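PDB 6SMT: 6-phosphogluconate dehydrogenase, NAD-binding, which reduces imines to amines with S-enantioselectivity and binds NADPH as its nicotinamide cofactor. Local coordinates for residues L18-R27 / K45-G53; G191-A199 / A254-L265. All blocks are in the same frame, centred on the assembly; numbering follows the deposited sequence.

Interaction 1 (L18-R27 / K45-G53). With NDP (NADPH dihydro-nicotinamide-adenine-dinucleotide phosphate), chain L.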
loop_
_atom_site.group_PDB
_atom_site.type_symbol
_atom_site.label_atom_id
_atom_site.label_comp_id
_atom_site.label_asym_id
_atom_site.label_seq_id
_atom_site.Cartn_x
_atom_site.Cartn_y
_atom_site.Cartn_z
ATOM N N LEU B 18 20.956 14.225 14.455
ATOM C CA LEU B 18 21.705 14.147 13.197
ATOM C C LEU B 18 21.729 12.720 12.707
ATOM O O LEU B 18 22.771 12.272 12.119
ATOM C CB LEU B 18 23.107 14.817 13.314
ATOM C CG LEU B 18 23.092 16.246 13.776
ATOM C CD1 LEU B 18 24.540 16.761 13.885
ATOM C CD2 LEU B 18 22.309 17.148 12.828
ATOM N N GLY B 19 20.656 11.962 12.861
ATOM C CA GLY B 19 20.447 10.778 12.022
ATOM C C GLY B 19 20.205 11.198 10.588
ATOM O O GLY B 19 20.338 12.341 10.250
ATOM N N PRO B 20 19.784 10.264 9.741
ATOM C CA PRO B 20 19.657 10.547 8.305
ATOM C C PRO B 20 18.707 11.689 8.047
ATOM O O PRO B 20 18.990 12.546 7.212
ATOM C CB PRO B 20 19.225 9.262 7.650
ATOM C CG PRO B 20 19.140 8.288 8.750
ATOM C CD PRO B 20 19.575 8.853 10.057
ATOM N N MET B 21 17.583 11.740 8.764
ATOM C CA MET B 21 16.657 12.840 8.498
ATOM C C MET B 21 17.180 14.166 9.055
ATOM O O MET B 21 17.027 15.205 8.408
ATOM C CB MET B 21 15.267 12.480 9.018
ATOM C CG MET B 21 14.244 13.587 8.803
ATOM S SD MET B 21 13.990 14.124 7.094
ATOM C CE MET B 21 12.975 12.841 6.464
ATOM N N GLY B 22 17.831 14.143 10.211
ATOM C CA GLY B 22 18.358 15.391 10.740
ATOM C C GLY B 22 19.451 15.919 9.857
ATOM O O GLY B 22 19.597 17.152 9.685
ATOM N N GLN B 23 20.255 15.039 9.287
ATOM C CA GLN B 23 21.279 15.495 8.290
ATOM C C GLN B 23 20.566 16.111 7.097
ATOM O O GLN B 23 21.028 17.153 6.591
ATOM C CB GLN B 23 22.125 14.331 7.806
ATOM C CG GLN B 23 22.865 13.630 8.914
ATOM C CD GLN B 23 24.255 14.063 9.203
ATOM O OE1 GLN B 23 24.890 14.747 8.362
ATOM N NE2 GLN B 23 24.732 13.720 10.402
ATOM N N ALA B 24 19.515 15.506 6.563
ATOM C CA ALA B 24 18.777 16.041 5.407
ATOM C C ALA B 24 18.182 17.413 5.720
ATOM O O ALA B 24 18.259 18.330 4.920
ATOM C CB ALA B 24 17.724 15.030 4.986
ATOM N N LEU B 25 17.570 17.553 6.892
ATOM C CA LEU B 25 17.005 18.859 7.309
ATOM C C LEU B 25 18.135 19.900 7.303
ATOM O O LEU B 25 17.942 20.982 6.797
ATOM C CB LEU B 25 16.333 18.744 8.659
ATOM C CG LEU B 25 15.069 17.891 8.761
ATOM C CD1 LEU B 25 14.693 17.712 10.211
ATOM C CD2 LEU B 25 13.916 18.495 8.006
ATOM N N SER B 26 19.226 19.554 7.972
ATOM C CA SER B 26 20.364 20.495 8.120
ATOM C C SER B 26 20.937 20.876 6.766
ATOM O O SER B 26 21.173 22.081 6.531
ATOM C CB SER B 26 21.421 19.869 8.971
ATOM O OG SER B 26 21.004 19.591 10.288
ATOM N N ARG B 27 21.077 19.927 5.851
ATOM C CA ARG B 27 21.575 20.261 4.494
ATOM C C ARG B 27 20.612 21.178 3.799
ATOM O O ARG B 27 21.016 22.127 3.115
ATOM C CB ARG B 27 21.784 19.027 3.625
ATOM C CG ARG B 27 22.963 18.178 4.061
ATOM C CD ARG B 27 23.237 17.096 2.995
ATOM N NE ARG B 27 22.117 16.212 2.636
ATOM C CZ ARG B 27 21.805 15.082 3.297
ATOM N NH1 ARG B 27 22.472 14.749 4.380
ATOM N NH2 ARG B 27 20.741 14.416 2.941
ATOM N N LYS B 45 28.908 12.943 14.326
ATOM C CA LYS B 45 27.944 13.069 13.211
ATOM C C LYS B 45 27.815 14.503 12.732
ATOM O O LYS B 45 27.225 14.689 11.661
ATOM C CB LYS B 45 26.612 12.426 13.605
ATOM C CG LYS B 45 26.745 10.938 13.908
ATOM C CD LYS B 45 25.425 10.240 14.028
ATOM C CE LYS B 45 25.581 8.868 14.655
ATOM N NZ LYS B 45 24.269 8.183 14.826
ATOM N N ALA B 46 28.309 15.515 13.461
ATOM C CA ALA B 46 28.224 16.917 13.029
ATOM C C ALA B 46 29.306 17.279 12.002
ATOM O O ALA B 46 29.156 18.312 11.347
ATOM C CB ALA B 46 28.243 17.829 14.218
ATOM N N GLN B 47 30.365 16.487 11.827
ATOM C CA GLN B 47 31.550 16.990 11.045
ATOM C C GLN B 47 31.160 17.295 9.602
ATOM O O GLN B 47 31.541 18.372 9.071
ATOM C CB GLN B 47 32.705 15.997 11.057
ATOM C CG GLN B 47 33.905 16.496 10.225
ATOM C CD GLN B 47 34.397 17.848 10.698
ATOM O OE1 GLN B 47 34.599 18.068 11.897
ATOM N NE2 GLN B 47 34.566 18.794 9.771
ATOM N N ALA B 48 30.420 16.429 8.923
ATOM C CA ALA B 48 30.164 16.666 7.499
ATOM C C ALA B 48 29.287 17.935 7.363
ATOM O O ALA B 48 29.441 18.660 6.384
ATOM C CB ALA B 48 29.472 15.475 6.890
ATOM N N LEU B 49 28.407 18.218 8.298
ATOM C CA LEU B 49 27.613 19.449 8.218
ATOM C C LEU B 49 28.455 20.691 8.527
ATOM O O LEU B 49 28.156 21.740 7.950
ATOM C CB LEU B 49 26.433 19.339 9.196
ATOM C CG LEU B 49 25.447 18.258 8.729
ATOM C CD1 LEU B 49 24.426 17.935 9.808
ATOM C CD2 LEU B 49 24.708 18.702 7.491
ATOM N N ARG B 50 29.408 20.578 9.426
ATOM C CA ARG B 50 30.332 21.736 9.678
ATOM C C ARG B 50 31.070 22.099 8.389
ATOM O O ARG B 50 31.159 23.279 8.044
ATOM C CB ARG B 50 31.340 21.407 10.792
ATOM C CG ARG B 50 30.732 21.452 12.186
ATOM C CD ARG B 50 31.733 21.814 13.311
ATOM N NE ARG B 50 32.610 20.666 13.359
ATOM C CZ ARG B 50 32.481 19.610 14.164
ATOM N NH1 ARG B 50 31.566 19.547 15.118
ATOM N NH2 ARG B 50 33.346 18.620 14.037
ATOM N N ASP B 51 31.498 21.112 7.622
ATOM C CA ASP B 51 32.138 21.366 6.315
ATOM C C ASP B 51 31.225 22.069 5.327
ATOM O O ASP B 51 31.717 22.832 4.471
ATOM C CB ASP B 51 32.647 20.088 5.722
ATOM C CG ASP B 51 33.745 19.392 6.541
ATOM O OD1 ASP B 51 34.345 20.002 7.553
ATOM O OD2 ASP B 51 33.972 18.232 6.167
ATOM N N ARG B 52 29.916 21.842 5.434
ATOM C CA ARG B 52 28.916 22.477 4.550
ATOM C C ARG B 52 28.536 23.865 5.074
ATOM O O ARG B 52 27.721 24.482 4.413
ATOM C CB ARG B 52 27.683 21.567 4.403
ATOM C CG ARG B 52 28.032 20.221 3.788
ATOM C CD ARG B 52 26.861 19.272 3.528
ATOM N NE ARG B 52 25.936 19.816 2.539
ATOM C CZ ARG B 52 25.904 19.480 1.245
ATOM N NH1 ARG B 52 26.783 18.619 0.774
ATOM N NH2 ARG B 52 25.004 20.034 0.447
ATOM N N GLY B 53 28.994 24.254 6.242
ATOM C CA GLY B 53 28.712 25.582 6.805
ATOM C C GLY B 53 27.997 25.631 8.087
ATOM O O GLY B 53 27.761 26.714 8.592
HETATM P PA NDP L . 16.031 7.714 14.039
HETATM O O1A NDP L . 14.537 7.678 14.168
HETATM O O2A NDP L . 16.802 6.444 13.853
HETATM O O5B NDP L . 16.615 8.538 15.261
HETATM C C5B NDP L . 18.046 8.677 15.326
HETATM C C4B NDP L . 18.365 9.976 16.022
HETATM O O4B NDP L . 17.813 9.991 17.370
HETATM C C3B NDP L . 19.884 10.172 16.202
HETATM O O3B NDP L . 20.224 11.545 16.162
HETATM C C2B NDP L . 20.086 9.606 17.592
HETATM O O2B NDP L . 21.234 10.029 18.321
HETATM C C1B NDP L . 18.881 10.231 18.267
HETATM N N9A NDP L . 18.540 9.644 19.558
HETATM C C8A NDP L . 18.034 8.391 19.819
HETATM N N7A NDP L . 17.818 8.188 21.097
HETATM C C5A NDP L . 18.211 9.359 21.724
HETATM C C6A NDP L . 18.280 9.772 23.079
HETATM N N6A NDP L . 17.830 9.050 24.101
HETATM N N1A NDP L . 18.759 11.011 23.323
HETATM C C2A NDP L . 19.169 11.780 22.310
HETATM N N3A NDP L . 19.175 11.489 21.005
HETATM C C4A NDP L . 18.703 10.257 20.781
HETATM O O3 NDP L . 16.530 8.664 12.847
HETATM P PN NDP L . 15.975 9.355 11.564
HETATM O O1N NDP L . 16.880 10.460 11.245
HETATM O O2N NDP L . 15.741 8.323 10.520
HETATM O O5D NDP L . 14.511 9.890 11.959
HETATM C C5D NDP L . 14.351 10.941 12.905
HETATM C C4D NDP L . 12.865 11.145 13.073
HETATM O O4D NDP L . 12.335 11.582 11.795
HETATM C C3D NDP L . 12.052 9.915 13.499
HETATM O O3D NDP L . 11.056 10.223 14.466
HETATM C C2D NDP L . 11.403 9.481 12.197
HETATM O O2D NDP L . 10.177 8.767 12.329
HETATM C C1D NDP L . 11.211 10.772 11.446
HETATM N N1N NDP L . 11.206 10.619 9.978
HETATM C C2N NDP L . 12.245 9.993 9.342
HETATM C C3N NDP L . 12.227 9.763 8.008
HETATM C C7N NDP L . 13.330 9.079 7.303
HETATM O O7N NDP L . 13.159 8.888 6.078
HETATM N N7N NDP L . 14.445 8.720 7.916
HETATM C C4N NDP L . 11.077 10.150 7.217
HETATM C C5N NDP L . 10.033 10.864 7.923
HETATM C C6N NDP L . 10.120 11.110 9.212
HETATM P P2B NDP L . 22.633 9.264 17.996
HETATM O O1X NDP L . 23.548 9.712 19.175
HETATM O O2X NDP L . 22.336 7.768 18.073
HETATM O O3X NDP L . 23.134 9.641 16.661
HETATM O O HOH W 1 24.437 22.036 2.643
#

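Interaction 2 (G191-A199 / A254-L265)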
loop_
_atom_site.group_PDB
_atom_site.type_symbol
_atom_site.label_atom_id
_atom_site.label_comp_id
_atom_site.label_asym_id
_atom_site.label_seq_id
_atom_site.Cartn_x
_atom_site.Cartn_y
_atom_site.Cartn_z
ATOM N N GLY B 191 7.238 -6.065 1.022
ATOM C CA GLY B 191 8.361 -6.972 1.350
ATOM C C GLY B 191 7.897 -8.420 1.340
ATOM O O GLY B 191 8.646 -9.308 0.839
ATOM N N HIS B 192 6.692 -8.728 1.777
ATOM C CA HIS B 192 6.104 -10.071 1.747
ATOM C C HIS B 192 5.958 -10.524 0.295
ATOM O O HIS B 192 6.336 -11.663 -0.064
ATOM C CB HIS B 192 4.800 -10.042 2.521
ATOM C CG HIS B 192 4.195 -11.367 2.660
ATOM N ND1 HIS B 192 3.358 -11.878 1.710
ATOM C CD2 HIS B 192 4.317 -12.275 3.642
ATOM C CE1 HIS B 192 2.947 -13.104 2.138
ATOM N NE2 HIS B 192 3.556 -13.345 3.280
ATOM N N ALA B 193 5.408 -9.654 -0.523
ATOM C CA ALA B 193 5.203 -9.966 -1.948
ATOM C C ALA B 193 6.519 -10.318 -2.599
ATOM O O ALA B 193 6.544 -11.262 -3.450
ATOM C CB ALA B 193 4.558 -8.808 -2.618
ATOM N N LEU B 194 7.574 -9.551 -2.361
ATOM C CA LEU B 194 8.874 -9.886 -2.966
ATOM C C LEU B 194 9.290 -11.294 -2.551
ATOM O O LEU B 194 9.850 -12.007 -3.406
ATOM C CB LEU B 194 9.960 -8.891 -2.562
ATOM C CG LEU B 194 9.868 -7.499 -3.114
ATOM C CD1 LEU B 194 11.106 -6.710 -2.763
ATOM C CD2 LEU B 194 9.627 -7.470 -4.612
ATOM N N MET B 195 9.098 -11.684 -1.284
ATOM C CA MET B 195 9.594 -12.997 -0.828
ATOM C C MET B 195 8.775 -14.086 -1.509
ATOM O O MET B 195 9.351 -15.150 -1.902
ATOM C CB MET B 195 9.470 -13.097 0.691
ATOM C CG MET B 195 10.320 -12.175 1.383
ATOM S SD MET B 195 12.041 -12.615 1.269
ATOM C CE MET B 195 11.916 -13.822 2.599
ATOM N N VAL B 196 7.467 -13.932 -1.647
ATOM C CA VAL B 196 6.622 -14.986 -2.263
ATOM C C VAL B 196 6.943 -15.013 -3.755
ATOM O O VAL B 196 7.063 -16.132 -4.321
ATOM C CB VAL B 196 5.150 -14.743 -2.017
ATOM C CG1 VAL B 196 4.331 -15.778 -2.780
ATOM C CG2 VAL B 196 4.856 -14.814 -0.527
ATOM N N ALA B 197 7.145 -13.907 -4.412
ATOM C CA ALA B 197 7.514 -13.855 -5.847
ATOM C C ALA B 197 8.851 -14.580 -6.002
ATOM O O ALA B 197 8.957 -15.406 -6.994
ATOM C CB ALA B 197 7.550 -12.430 -6.315
ATOM N N ARG B 198 9.823 -14.337 -5.147
ATOM C CA ARG B 198 11.167 -14.939 -5.335
ATOM C C ARG B 198 11.065 -16.445 -5.235
ATOM O O ARG B 198 11.726 -17.167 -6.075
ATOM C CB ARG B 198 12.173 -14.374 -4.337
ATOM C CG ARG B 198 13.534 -15.011 -4.398
ATOM C CD ARG B 198 14.453 -14.101 -3.601
ATOM N NE ARG B 198 15.242 -13.266 -4.461
ATOM C CZ ARG B 198 16.234 -12.495 -4.011
ATOM N NH1 ARG B 198 16.444 -12.396 -2.713
ATOM N NH2 ARG B 198 17.055 -11.965 -4.864
ATOM N N ALA B 199 10.252 -16.922 -4.316
ATOM C CA ALA B 199 10.081 -18.366 -4.152
ATOM C C ALA B 199 9.463 -18.963 -5.417
ATOM O O ALA B 199 9.624 -20.209 -5.662
ATOM C CB ALA B 199 9.257 -18.679 -2.943
ATOM N N ALA B 254 -0.482 -19.514 -0.955
ATOM C CA ALA B 254 0.776 -19.271 -1.678
ATOM C C ALA B 254 1.895 -18.870 -0.769
ATOM O O ALA B 254 3.099 -19.254 -0.981
ATOM C CB ALA B 254 0.487 -18.242 -2.763
ATOM N N SER B 255 1.632 -18.079 0.300
ATOM C CA SER B 255 2.663 -17.659 1.243
ATOM C C SER B 255 3.221 -18.928 1.916
ATOM O O SER B 255 4.437 -19.061 2.040
ATOM C CB SER B 255 2.091 -16.635 2.183
ATOM O OG SER B 255 3.025 -16.181 3.116
ATOM N N ARG B 256 2.296 -19.763 2.389
ATOM C CA ARG B 256 2.622 -21.032 3.145
ATOM C C ARG B 256 3.566 -21.851 2.281
ATOM O O ARG B 256 4.687 -22.222 2.762
ATOM C CB ARG B 256 1.362 -21.856 3.461
ATOM C CG ARG B 256 0.575 -21.309 4.658
ATOM C CD ARG B 256 -0.261 -22.226 5.583
ATOM N NE ARG B 256 -1.631 -21.714 5.796
ATOM C CZ ARG B 256 -2.626 -22.392 6.406
ATOM N NH1 ARG B 256 -2.412 -23.604 6.931
ATOM N NH2 ARG B 256 -3.832 -21.855 6.499
ATOM N N GLU B 257 3.164 -22.036 1.046
ATOM C CA GLU B 257 3.884 -22.903 0.098
ATOM C C GLU B 257 5.276 -22.347 -0.157
ATOM O O GLU B 257 6.221 -23.159 -0.342
ATOM C CB GLU B 257 3.088 -23.078 -1.164
ATOM C CG GLU B 257 3.941 -23.745 -2.215
ATOM C CD GLU B 257 3.157 -24.401 -3.320
ATOM O OE1 GLU B 257 1.953 -24.725 -3.061
ATOM O OE2 GLU B 257 3.784 -24.683 -4.386
ATOM N N ALA B 258 5.449 -21.027 -0.141
ATOM C CA ALA B 258 6.742 -20.361 -0.348
ATOM C C ALA B 258 7.616 -20.336 0.910
ATOM O O ALA B 258 8.741 -19.849 0.878
ATOM C CB ALA B 258 6.497 -18.951 -0.879
ATOM N N GLY B 259 7.132 -20.803 2.045
ATOM C CA GLY B 259 7.884 -20.800 3.292
ATOM C C GLY B 259 7.889 -19.400 3.902
ATOM O O GLY B 259 8.835 -19.063 4.648
ATOM N N VAL B 260 6.804 -18.644 3.680
ATOM C CA VAL B 260 6.741 -17.264 4.220
ATOM C C VAL B 260 5.530 -17.101 5.156
ATOM O O VAL B 260 4.434 -17.584 4.813
ATOM C CB VAL B 260 6.623 -16.269 3.052
ATOM C CG1 VAL B 260 6.700 -14.854 3.519
ATOM C CG2 VAL B 260 7.700 -16.520 1.977
ATOM N N ASP B 261 5.762 -16.515 6.310
ATOM C CA ASP B 261 4.690 -16.245 7.266
ATOM C C ASP B 261 3.608 -15.363 6.602
ATOM O O ASP B 261 3.994 -14.479 5.846
ATOM C CB ASP B 261 5.250 -15.540 8.477
ATOM C CG ASP B 261 4.233 -15.305 9.560
ATOM O OD1 ASP B 261 3.862 -16.325 10.206
ATOM O OD2 ASP B 261 3.728 -14.206 9.700
ATOM N N ALA B 262 2.353 -15.612 6.864
ATOM C CA ALA B 262 1.247 -14.853 6.233
ATOM C C ALA B 262 0.484 -14.052 7.295
ATOM O O ALA B 262 -0.687 -13.844 7.146
ATOM C CB ALA B 262 0.350 -15.827 5.526
ATOM N N GLY B 263 1.146 -13.566 8.338
ATOM C CA GLY B 263 0.477 -12.839 9.397
ATOM C C GLY B 263 -0.383 -11.653 8.953
ATOM O O GLY B 263 -1.457 -11.465 9.499
ATOM N N LEU B 264 0.107 -10.829 8.001
ATOM C CA LEU B 264 -0.696 -9.668 7.642
ATOM C C LEU B 264 -1.953 -10.121 6.908
ATOM O O LEU B 264 -3.070 -9.679 7.218
ATOM C CB LEU B 264 0.079 -8.614 6.845
ATOM C CG LEU B 264 0.845 -7.583 7.723
ATOM C CD1 LEU B 264 2.076 -8.233 8.176
ATOM C CD2 LEU B 264 1.073 -6.286 7.026
ATOM N N LEU B 265 -1.825 -11.026 5.941
ATOM C CA LEU B 265 -3.004 -11.497 5.209
ATOM C C LEU B 265 -3.950 -12.293 6.106
ATOM O O LEU B 265 -5.165 -12.241 5.893
ATOM C CB LEU B 265 -2.604 -12.378 4.015
ATOM C CG LEU B 265 -1.885 -11.650 2.884
ATOM C CD1 LEU B 265 -1.069 -12.652 2.081
ATOM C CD2 LEU B 265 -2.874 -10.905 2.063
#

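Interaction 1 (L18-R27 / K45-G53)
The side-chain amide of Gln23 joins the two segments through NE2, which donates to Lys45 O at 3.0 Å across the contact and to Leu18 O within its own segment. Both bonds are nearly straight (165° and 169°), and both acceptors lie close to the amide plane, so the two N-H groups are used together and the rotation of the amide is fixed. The chain reaches this position by a bend at chi2 (-94°) that turns the amide toward the Lys45 carbonyl. The amide's oxygen, OE1, lies against Leu49 CD1 at 3.5 Å.

Leu49 is the main apolar piece of the helix 47-51 side. CD1 meets Leu18 CD2 at 3.8 Å and the CB of Ser26, while CD2 reaches Ser26 CB and Arg27 CG. Leu18 sends its other methyl, CD1, to Ala46 CA and CB. Leu18, Ser26 and Ala46 also touch Val38 of strand 35-39, which places the cluster against the sheet of a Rossmann-type nucleotide-binding fold. Gly19 and Gly22 fit the GxGxxG pattern of such folds, Gly19 as N-cap and Gly22 in the first turn of helix 20-31. That helix start serves the cofactor: Met21 N donates to the NADPH phosphate oxygen O1N at 2.9 Å, and Met21 CE lies 3.4 Å from nicotinamide C4N.

From the other segment, Lys45 runs extended beyond CG past Leu18 O, and its NZ donates a 2.6 Å hydrogen bond to O3X of the 2'-phosphate, which probably helps distinguish NADPH from NADH. Toward the far end, in the modelled conformer of Arg52, one of two, Arg27 CD lies over one face of the guanidinium, offset toward its rim.

Interaction 2 (G191-A199 / A254-L265)
A Schellman motif at Gly259 ends helix 241-257, and the turn after it, running to Ala262 as N-cap of helix 263-280, closes on helix 171-199 of the all-helical C-terminal domain. His192 fills the junction. Its ring extends between Ser255 and the turn because chi1 (-175°) sets CG anti to the backbone N; NE2 donates to Ser255 OG at 2.9 Å and makes a weak, bent bond (127°) to Asp261 O, which lies at the ring edge in plane. Ser255 OG passes the chain on, donating to Val260 O at 2.6 Å from above the carbonyl plane. Val260 CG1 lies 3.5 Å from His192 NE2, while its CG2 packs on Met195 CB and Val196 CG2. Farther along, Ala199 CB and Ala258 CB press together at 3.5 Å, tighter than ordinary van der Waals contact. Asp261 OD2 accepts from Gly263 N in an Asx turn.

The second subunit adds partners: its Asp181 OD2 is hydrogen-bonded to His192 ND1, and its Tyr271 OH to Asp261 OD2. Leu265, whose CD1 meets His192 CE1 at 4.0 Å, carries helix 263-280 back onto helix 241-257 at Val248, Leu251 and Ile252, with helix 204-231 touching Leu194 on helix 171-199.

The two contacts lie in different domains of the chain, their centres 38 Å apart and their nearest atoms about 20 Å apart, so neither touches the other. Interaction 1 belongs to the nucleotide-binding domain, and residues of its segments bind NADPH. Interaction 2 lies away from the annotated sites in the helical C-terminal domain, at the subunit interface; there the side chain of Leu265 is about 11 Å from a bound 2-ethylhexanol and about 13 Å from a bound NADPH. The NADPH bound by residues of interaction 1 is also hydrogen-bonded by Ser238 and Ser243 of the second subunit, whose helical domain pairs with this one around interaction 2.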